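Local atomic coordinates of ABC transporter ATP-binding protein (Leptospira interrogans serovar Copenhageni, PDB entry 4HZI), a protein that probably binds and hydrolyses ATP as the ATPase subunit of an orphan ABC transporter involved in manganese utilization and tolerance. Residues Lys108-Leu113 with Phe194-Glu199; Thr134-Thr139 with Ile188-Asp193; Gln156-Ser161 with Lys180-Leu185. One frame throughout, in Å; residues are numbered along the deposited sequence.

In the fold
The three contacts run from the core of the nucleotide-binding domain to its helical side, all around helix 176-188 and the strand that follows it. Interaction 1 pairs 110-113 with 194-198, which by sequence carries the Walker B motif; the D198 side chain lies near, without touching, the probable P-loop. Interaction 2, centred about 10 Å away, sits at the turn joining that helix to that strand and is tied to interaction 1 by a salt bridge, R109 NE to D193 OD2 at 2.8 Å. Interaction 3, about 14 Å between centres from interaction 1, adjoins it where F184 CA packs on L113 CD1 at 3.8 Å. V189 CG2 and I157 CD1, 4.2 Å apart, join interactions 2 and 3.

Interaction 1 (Lys108-Leu113 with Phe194-Glu199); sequences KRIGIL and FLIMDE
I196 shares one face of the sheet with I110 and I112 of the parallel neighbour and touches both. Its CB lies 3.7 Å from I112 CD1. CG1 continues from there beside the backbone N (chi1 -58°) and comes 3.9 Å from I110 CG2. The extended second torsion (174°) carries CD1 onward, to 3.5 Å from I112 CD1; I110 CG2 is also within van der Waals range of this methyl. That same CG2 lies over one face of the F194 ring, 4.2 Å from its centroid, in a CH-pi contact displaced toward the rim. I110 runs alongside the phenyl group, with CG1 3.5 Å from F194 CE1. On the other face of the sheet, L195 CD1 packs against the backbone of G111, 3.4 Å from its O, and L113 crosses M197.

The backbone ladder is that of parallel strands: G111 and L113 donate to F194 O and I196 O, while I196 and D198 donate to G111 O and L113 O. The I196 N to G111 O bond is short, 2.7 Å, with the donor tilted 24° from the carbonyl plane. A weak bond from F194 N to R109 O precedes the ladder. Segment 194-199, FLIMDE, matches the Walker B motif of ABC ATPases, and E199 OE2 is hydrogen-bonded to H232 ND1. Strand 110-113 is outermost in its sheet, with 227-231 on the far side of 194-198; I80 of helix 73-80 covers F194 and I196, and helix 176-188 packs F184 against L113 and L195.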
loop_
_atom_site.group_PDB
_atom_site.type_symbol
_atom_site.label_atom_id
_atom_site.label_comp_id
_atom_site.label_asym_id
_atom_site.label_seq_id
_atom_site.Cartn_x
_atom_site.Cartn_y
_atom_site.Cartn_z
ATOM N N LYS A 108 6.354 -4.877 27.772
ATOM C CA LYS A 108 5.160 -5.533 28.314
ATOM C C LYS A 108 3.992 -4.552 28.344
ATOM O O LYS A 108 2.845 -4.930 28.143
ATOM C CB LYS A 108 5.454 -6.055 29.726
ATOM C CG LYS A 108 4.231 -6.535 30.495
ATOM C CD LYS A 108 4.616 -7.264 31.780
ATOM C CE LYS A 108 3.469 -8.138 32.286
ATOM N NZ LYS A 108 3.672 -8.586 33.694
ATOM N N ARG A 109 4.283 -3.280 28.584
ATOM C CA ARG A 109 3.241 -2.233 28.664
ATOM C C ARG A 109 2.771 -1.538 27.357
ATOM O O ARG A 109 1.822 -0.739 27.377
ATOM C CB ARG A 109 3.678 -1.194 29.676
ATOM C CG ARG A 109 4.058 -1.847 31.011
ATOM C CD ARG A 109 4.835 -0.889 31.874
ATOM N NE ARG A 109 4.076 0.327 32.145
ATOM C CZ ARG A 109 4.561 1.363 32.825
ATOM N NH1 ARG A 109 5.809 1.321 33.307
ATOM N NH2 ARG A 109 3.802 2.434 33.029
ATOM N N ILE A 110 3.426 -1.825 26.247
ATOM C CA ILE A 110 3.094 -1.254 24.947
ATOM C C ILE A 110 2.766 -2.375 23.979
ATOM O O ILE A 110 3.638 -3.195 23.669
ATOM C CB ILE A 110 4.254 -0.443 24.378
ATOM C CG1 ILE A 110 4.658 0.680 25.340
ATOM C CG2 ILE A 110 3.861 0.136 23.024
ATOM C CD1 ILE A 110 5.790 1.588 24.805
ATOM N N GLY A 111 1.510 -2.447 23.523
ATOM C CA GLY A 111 1.142 -3.428 22.491
ATOM C C GLY A 111 1.553 -2.943 21.123
ATOM O O GLY A 111 1.471 -1.758 20.854
ATOM N N ILE A 112 1.994 -3.843 20.257
ATOM C CA ILE A 112 2.337 -3.500 18.899
ATOM C C ILE A 112 1.586 -4.353 17.934
ATOM O O ILE A 112 1.590 -5.592 18.071
ATOM C CB ILE A 112 3.817 -3.781 18.547
ATOM C CG1 ILE A 112 4.750 -3.042 19.474
ATOM C CG2 ILE A 112 4.080 -3.403 17.076
ATOM C CD1 ILE A 112 4.755 -1.553 19.245
ATOM N N LEU A 113 0.956 -3.710 16.959
ATOM C CA LEU A 113 0.408 -4.428 15.812
ATOM C C LEU A 113 1.292 -4.080 14.607
ATOM O O LEU A 113 1.260 -2.944 14.087
ATOM C CB LEU A 113 -1.045 -4.032 15.573
ATOM C CG LEU A 113 -1.913 -4.938 14.661
ATOM C CD1 LEU A 113 -3.294 -4.341 14.461
ATOM C CD2 LEU A 113 -1.315 -5.232 13.305
ATOM N N PHE A 194 -0.917 1.172 26.370
ATOM C CA PHE A 194 -1.242 1.708 25.057
ATOM C C PHE A 194 -0.822 0.794 23.895
ATOM O O PHE A 194 0.013 -0.114 24.043
ATOM C CB PHE A 194 -0.838 3.181 24.887
ATOM C CG PHE A 194 0.538 3.427 24.325
ATOM C CD1 PHE A 194 1.640 3.390 25.143
ATOM C CD2 PHE A 194 0.700 3.777 23.013
ATOM C CE1 PHE A 194 2.906 3.668 24.643
ATOM C CE2 PHE A 194 1.961 4.042 22.484
ATOM C CZ PHE A 194 3.053 3.971 23.285
ATOM N N LEU A 195 -1.426 1.042 22.746
ATOM C CA LEU A 195 -1.240 0.233 21.563
ATOM C C LEU A 195 -0.666 1.052 20.425
ATOM O O LEU A 195 -1.124 2.156 20.110
ATOM C CB LEU A 195 -2.588 -0.325 21.125
ATOM C CG LEU A 195 -2.649 -1.067 19.795
ATOM C CD1 LEU A 195 -1.688 -2.247 19.690
ATOM C CD2 LEU A 195 -4.072 -1.579 19.661
ATOM N N ILE A 196 0.338 0.502 19.775
ATOM C CA ILE A 196 0.825 1.095 18.539
ATOM C C ILE A 196 0.392 0.268 17.342
ATOM O O ILE A 196 0.688 -0.919 17.270
ATOM C CB ILE A 196 2.363 1.177 18.513
ATOM C CG1 ILE A 196 2.919 1.966 19.679
ATOM C CG2 ILE A 196 2.793 1.786 17.190
ATOM C CD1 ILE A 196 4.458 1.947 19.759
ATOM N N MET A 197 -0.347 0.869 16.413
ATOM C CA MET A 197 -0.724 0.195 15.188
ATOM C C MET A 197 0.065 0.806 14.019
ATOM O O MET A 197 -0.201 1.908 13.561
ATOM C CB MET A 197 -2.212 0.301 14.928
ATOM C CG MET A 197 -2.995 -0.526 15.936
ATOM S SD MET A 197 -4.730 -0.373 15.618
ATOM C CE MET A 197 -5.043 0.952 16.771
ATOM N N ASP A 198 1.066 0.066 13.582
ATOM C CA ASP A 198 2.038 0.534 12.617
ATOM C C ASP A 198 1.636 0.089 11.210
ATOM O O ASP A 198 1.895 -1.062 10.835
ATOM C CB ASP A 198 3.409 -0.057 13.022
ATOM C CG ASP A 198 4.569 0.486 12.198
ATOM O OD1 ASP A 198 4.373 1.440 11.408
ATOM O OD2 ASP A 198 5.694 -0.062 12.370
ATOM N N GLU A 199 0.931 0.948 10.472
ATOM C CA GLU A 199 0.526 0.666 9.090
ATOM C C GLU A 199 -0.351 -0.611 9.040
ATOM O O GLU A 199 -0.088 -1.506 8.234
ATOM C CB GLU A 199 1.785 0.451 8.235
ATOM C CG GLU A 199 2.614 1.719 8.091
ATOM C CD GLU A 199 2.065 2.646 7.018
ATOM O OE1 GLU A 199 0.952 2.364 6.491
ATOM O OE2 GLU A 199 2.735 3.653 6.697
#

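Interaction 2 (Thr134-Thr139 with Ile188-Asp193); sequences TGLFHT and IVNEPD
V189 and L136 make the apolar part of the contact, and V189 also presses on the chain at G135. Its CG1 stands between the backbone N and the carbonyl carbon (chi1 81°), which directs this methyl at the G135 peptide, 3.3 Å from G135 C. The packing there is tight, against a residue without a side chain. The other branch, CG2, meets L136 CD2 at 4.0 Å, the two side chains crossing at about a right angle. Beyond the pair, helix 148-160 adds E150 against L136 and T154 against V189.

Within 188-193, residues I188-E191 form a type I turn, closed by E191 N to I188 O at 2.9 Å, just where helix 176-188 ends. E191, at positive phi (56°), turns the chain toward strand 194-198, the Walker B strand by sequence.

N190 brings its carboxamide close to the backbone of 134-139. N190 CG lies 3.7 Å from G135 O. The same CG is 3.8 Å from F137 N. F137 CB packs on the same group, at 4.0 Å from N190 CG, while the phenyl ring leads away to Q104 and K108 of helix 103-108.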
loop_
_atom_site.group_PDB
_atom_site.type_symbol
_atom_site.label_atom_id
_atom_site.label_comp_id
_atom_site.label_asym_id
_atom_site.label_seq_id
_atom_site.Cartn_x
_atom_site.Cartn_y
_atom_site.Cartn_z
ATOM N N THR A 134 0.977 -16.336 21.310
ATOM C CA THR A 134 2.384 -15.911 21.068
ATOM C C THR A 134 2.659 -14.479 21.517
ATOM O O THR A 134 3.800 -14.104 21.714
ATOM C CB THR A 134 2.777 -15.991 19.601
ATOM O OG1 THR A 134 1.928 -15.110 18.849
ATOM C CG2 THR A 134 2.659 -17.422 19.104
ATOM N N GLY A 135 1.607 -13.691 21.702
ATOM C CA GLY A 135 1.756 -12.332 22.177
ATOM C C GLY A 135 2.114 -12.209 23.632
ATOM O O GLY A 135 2.475 -11.150 24.071
ATOM N N LEU A 136 1.969 -13.279 24.407
ATOM C CA LEU A 136 2.297 -13.214 25.843
ATOM C C LEU A 136 3.767 -12.814 26.071
ATOM O O LEU A 136 4.674 -13.225 25.332
ATOM C CB LEU A 136 2.003 -14.536 26.521
ATOM C CG LEU A 136 0.509 -14.861 26.630
ATOM C CD1 LEU A 136 0.354 -16.342 26.946
ATOM C CD2 LEU A 136 -0.214 -14.008 27.662
ATOM N N PHE A 137 3.939 -12.007 27.109
ATOM C CA PHE A 137 5.215 -11.475 27.606
ATOM C C PHE A 137 6.072 -12.576 28.211
ATOM O O PHE A 137 5.651 -13.264 29.162
ATOM C CB PHE A 137 4.924 -10.407 28.687
ATOM C CG PHE A 137 6.109 -10.074 29.579
ATOM C CD1 PHE A 137 7.208 -9.365 29.081
ATOM C CD2 PHE A 137 6.118 -10.458 30.929
ATOM C CE1 PHE A 137 8.292 -9.057 29.907
ATOM C CE2 PHE A 137 7.200 -10.142 31.757
ATOM C CZ PHE A 137 8.281 -9.441 31.244
ATOM N N HIS A 138 7.273 -12.729 27.655
ATOM C CA HIS A 138 8.260 -13.677 28.161
ATOM C C HIS A 138 9.322 -12.877 28.914
ATOM O O HIS A 138 9.985 -12.025 28.320
ATOM C CB HIS A 138 8.888 -14.486 27.003
ATOM C CG HIS A 138 7.916 -14.839 25.911
ATOM N ND1 HIS A 138 6.815 -15.646 26.119
ATOM C CD2 HIS A 138 7.877 -14.484 24.602
ATOM C CE1 HIS A 138 6.142 -15.774 24.989
ATOM N NE2 HIS A 138 6.764 -15.079 24.054
ATOM N N THR A 139 9.441 -13.112 30.224
ATOM C CA THR A 139 10.586 -12.604 30.998
ATOM C C THR A 139 11.863 -13.205 30.405
ATOM O O THR A 139 11.894 -14.393 30.055
ATOM C CB THR A 139 10.459 -12.921 32.510
ATOM O OG1 THR A 139 9.723 -11.869 33.151
ATOM C CG2 THR A 139 11.829 -13.043 33.192
ATOM N N ILE A 188 -3.047 -6.952 22.264
ATOM C CA ILE A 188 -3.634 -6.599 23.556
ATOM C C ILE A 188 -3.655 -7.745 24.593
ATOM O O ILE A 188 -4.102 -7.558 25.714
ATOM C CB ILE A 188 -5.031 -5.996 23.384
ATOM C CG1 ILE A 188 -6.007 -7.009 22.779
ATOM C CG2 ILE A 188 -4.936 -4.761 22.525
ATOM C CD1 ILE A 188 -7.449 -6.570 22.884
ATOM N N VAL A 189 -3.109 -8.898 24.232
ATOM C CA VAL A 189 -3.074 -10.068 25.134
ATOM C C VAL A 189 -2.406 -9.783 26.510
ATOM O O VAL A 189 -2.809 -10.353 27.524
ATOM C CB VAL A 189 -2.432 -11.295 24.415
ATOM C CG1 VAL A 189 -0.917 -11.227 24.424
ATOM C CG2 VAL A 189 -2.870 -12.619 25.029
ATOM N N ASN A 190 -1.410 -8.890 26.568
ATOM C CA ASN A 190 -0.821 -8.499 27.848
ATOM C C ASN A 190 -1.529 -7.381 28.599
ATOM O O ASN A 190 -1.036 -6.944 29.624
ATOM C CB ASN A 190 0.635 -8.075 27.679
ATOM C CG ASN A 190 1.483 -9.144 27.048
ATOM O OD1 ASN A 190 2.136 -8.910 26.027
ATOM N ND2 ASN A 190 1.463 -10.346 27.640
ATOM N N GLU A 191 -2.652 -6.889 28.094
ATOM C CA GLU A 191 -3.332 -5.743 28.701
ATOM C C GLU A 191 -2.440 -4.492 28.839
ATOM O O GLU A 191 -2.257 -3.931 29.942
ATOM C CB GLU A 191 -3.990 -6.164 30.036
ATOM C CG GLU A 191 -5.014 -7.275 29.796
ATOM C CD GLU A 191 -5.800 -7.705 31.017
ATOM O OE1 GLU A 191 -6.115 -6.840 31.866
ATOM O OE2 GLU A 191 -6.131 -8.914 31.096
ATOM N N PRO A 192 -1.936 -4.008 27.697
ATOM C CA PRO A 192 -0.971 -2.914 27.734
ATOM C C PRO A 192 -1.583 -1.565 28.030
ATOM O O PRO A 192 -2.764 -1.360 27.842
ATOM C CB PRO A 192 -0.392 -2.921 26.319
ATOM C CG PRO A 192 -1.518 -3.417 25.466
ATOM C CD PRO A 192 -2.241 -4.427 26.326
ATOM N N ASP A 193 -0.742 -0.624 28.410
ATOM C CA ASP A 193 -1.157 0.748 28.731
ATOM C C ASP A 193 -1.612 1.457 27.466
ATOM O O ASP A 193 -2.563 2.247 27.481
ATOM C CB ASP A 193 0.035 1.493 29.337
ATOM C CG ASP A 193 0.433 0.971 30.731
ATOM O OD1 ASP A 193 -0.426 0.382 31.408
ATOM O OD2 ASP A 193 1.607 1.175 31.148
#

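Interaction 3 (Gln156-Ser161 with Lys180-Leu185)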
loop_
_atom_site.group_PDB
_atom_site.type_symbol
_atom_site.label_atom_id
_atom_site.label_comp_id
_atom_site.label_asym_id
_atom_site.label_seq_id
_atom_site.Cartn_x
_atom_site.Cartn_y
_atom_site.Cartn_z
ATOM N N GLN A 156 -11.432 -15.810 26.309
ATOM C CA GLN A 156 -12.329 -14.729 26.673
ATOM C C GLN A 156 -12.169 -13.530 25.706
ATOM O O GLN A 156 -13.160 -12.865 25.347
ATOM C CB GLN A 156 -12.101 -14.294 28.118
ATOM C CG GLN A 156 -13.106 -13.249 28.606
ATOM C CD GLN A 156 -14.510 -13.803 28.748
ATOM O OE1 GLN A 156 -14.716 -14.838 29.383
ATOM N NE2 GLN A 156 -15.482 -13.120 28.163
ATOM N N ILE A 157 -10.924 -13.256 25.313
ATOM C CA ILE A 157 -10.627 -12.195 24.329
ATOM C C ILE A 157 -11.401 -12.430 23.006
ATOM O O ILE A 157 -12.132 -11.525 22.504
ATOM C CB ILE A 157 -9.087 -12.062 24.098
ATOM C CG1 ILE A 157 -8.399 -11.483 25.355
ATOM C CG2 ILE A 157 -8.799 -11.129 22.949
ATOM C CD1 ILE A 157 -6.900 -11.686 25.404
ATOM N N LEU A 158 -11.260 -13.645 22.472
ATOM C CA LEU A 158 -12.003 -14.040 21.276
ATOM C C LEU A 158 -13.497 -13.900 21.504
ATOM O O LEU A 158 -14.202 -13.302 20.679
ATOM C CB LEU A 158 -11.641 -15.453 20.847
ATOM C CG LEU A 158 -10.204 -15.662 20.396
ATOM C CD1 LEU A 158 -9.833 -17.122 20.373
ATOM C CD2 LEU A 158 -9.951 -15.042 19.019
ATOM N N LYS A 159 -13.995 -14.383 22.647
ATOM C CA LYS A 159 -15.432 -14.263 22.897
ATOM C C LYS A 159 -15.871 -12.813 22.913
ATOM O O LYS A 159 -16.859 -12.461 22.262
ATOM C CB LYS A 159 -15.866 -14.961 24.195
ATOM C CG LYS A 159 -17.390 -15.038 24.328
ATOM C CD LYS A 159 -17.864 -16.061 25.360
ATOM C CE LYS A 159 -17.916 -15.471 26.758
ATOM N NZ LYS A 159 -17.930 -16.531 27.804
ATOM N N ASP A 160 -15.141 -11.968 23.648
ATOM C CA ASP A 160 -15.494 -10.539 23.734
ATOM C C ASP A 160 -15.578 -9.866 22.350
ATOM O O ASP A 160 -16.333 -8.924 22.180
ATOM C CB ASP A 160 -14.499 -9.765 24.610
ATOM C CG ASP A 160 -14.564 -10.162 26.079
ATOM O OD1 ASP A 160 -15.411 -11.010 26.435
ATOM O OD2 ASP A 160 -13.769 -9.621 26.880
ATOM N N SER A 161 -14.803 -10.366 21.387
ATOM C CA SER A 161 -14.800 -9.859 19.990
ATOM C C SER A 161 -15.524 -10.761 18.985
ATOM O O SER A 161 -15.330 -10.619 17.778
ATOM C CB SER A 161 -13.348 -9.672 19.501
ATOM O OG SER A 161 -12.797 -8.492 20.060
ATOM N N LYS A 180 -5.573 -9.280 10.346
ATOM C CA LYS A 180 -5.253 -8.060 11.085
ATOM C C LYS A 180 -6.058 -7.979 12.382
ATOM O O LYS A 180 -5.529 -7.538 13.388
ATOM C CB LYS A 180 -5.434 -6.797 10.233
ATOM C CG LYS A 180 -4.572 -6.724 8.974
ATOM C CD LYS A 180 -3.103 -6.854 9.259
ATOM C CE LYS A 180 -2.267 -6.823 7.984
ATOM N NZ LYS A 180 -1.755 -5.475 7.699
ATOM N N LYS A 181 -7.308 -8.464 12.385
ATOM C CA LYS A 181 -8.098 -8.534 13.618
ATOM C C LYS A 181 -7.411 -9.375 14.643
ATOM O O LYS A 181 -7.358 -9.016 15.808
ATOM C CB LYS A 181 -9.486 -9.136 13.374
ATOM C CG LYS A 181 -10.321 -8.405 12.357
ATOM C CD LYS A 181 -11.650 -9.118 12.115
ATOM C CE LYS A 181 -12.332 -8.550 10.892
ATOM N NZ LYS A 181 -13.753 -9.019 10.781
ATOM N N ILE A 182 -6.879 -10.504 14.206
ATOM C CA ILE A 182 -6.259 -11.429 15.117
ATOM C C ILE A 182 -4.931 -10.882 15.624
ATOM O O ILE A 182 -4.601 -11.034 16.831
ATOM C CB ILE A 182 -6.142 -12.843 14.482
ATOM C CG1 ILE A 182 -7.549 -13.447 14.243
ATOM C CG2 ILE A 182 -5.318 -13.760 15.337
ATOM C CD1 ILE A 182 -8.562 -13.268 15.336
ATOM N N LEU A 183 -4.179 -10.218 14.740
ATOM C CA LEU A 183 -2.980 -9.504 15.184
ATOM C C LEU A 183 -3.305 -8.391 16.177
ATOM O O LEU A 183 -2.531 -8.170 17.125
ATOM C CB LEU A 183 -2.152 -8.988 14.017
ATOM C CG LEU A 183 -1.572 -10.106 13.147
ATOM C CD1 LEU A 183 -0.833 -9.521 11.955
ATOM C CD2 LEU A 183 -0.661 -11.002 13.957
ATOM N N PHE A 184 -4.414 -7.706 16.007
ATOM C CA PHE A 184 -4.829 -6.747 16.996
ATOM C C PHE A 184 -5.072 -7.434 18.371
ATOM O O PHE A 184 -4.600 -6.971 19.423
ATOM C CB PHE A 184 -6.048 -6.022 16.511
ATOM C CG PHE A 184 -6.576 -4.975 17.460
ATOM C CD1 PHE A 184 -7.492 -5.295 18.452
ATOM C CD2 PHE A 184 -6.157 -3.657 17.372
ATOM C CE1 PHE A 184 -7.994 -4.329 19.310
ATOM C CE2 PHE A 184 -6.646 -2.691 18.227
ATOM C CZ PHE A 184 -7.551 -3.020 19.214
ATOM N N LEU A 185 -5.763 -8.575 18.356
ATOM C CA LEU A 185 -6.027 -9.297 19.613
ATOM C C LEU A 185 -4.736 -9.711 20.295
ATOM O O LEU A 185 -4.571 -9.568 21.521
ATOM C CB LEU A 185 -6.952 -10.507 19.374
ATOM C CG LEU A 185 -8.334 -10.156 18.870
ATOM C CD1 LEU A 185 -9.244 -11.361 18.827
ATOM C CD2 LEU A 185 -8.924 -9.042 19.741
#
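No flat group enters the contact of L185 with I157, L158 and S161, which is made by aliphatic branches and one hydroxyl. The flat groups nearby make their contacts elsewhere. F184, next to L185, turns its ring toward helix 206-222, where it meets Y219 edge-to-face and also meets the F215 ring, steeply inclined to it; L195 and M197 of strand 194-198 also touch it. In 156-161, the amide of Q156 donates through NE2 to D160 OD1 at 2.7 Å. This bond is made on the syn side of the carboxylate but 26° out of its plane, while OD1 lies almost in the amide plane, and it ties neighbouring turns of the helix together.

L185 supplies most of the buried surface on its side. With CG beside the backbone N (chi1 -63°), its isobutyl group projects at helix 148-160 and splits its two methyls between partners. CD2 takes I157 CG2 at 3.8 Å and S161 OG at 3.9 Å, the isoleucine and leucine sliding past each other in opposite directions. CD1 takes L158 CD2, also at 3.8 Å.

Helix 176-188 begins within LSSGE (174-178), which by sequence corresponds to the LSGGQ-like signature of ABC ATPases, and helix 148-160 belongs to the helical part of such domains. The axes of helix segments 156-160 and 180-185 approach to 11.3 Å, with 130° between their directions, a separation bridged by branched side chains.

L158 CD2 also approaches I182 CD1 loosely, at 4.3 Å. Helix 128-133 completes this apolar patch: V128 touches L158 and I182, and I132 touches L158 and L185. Beside S161, helix 206-222 contributes F215.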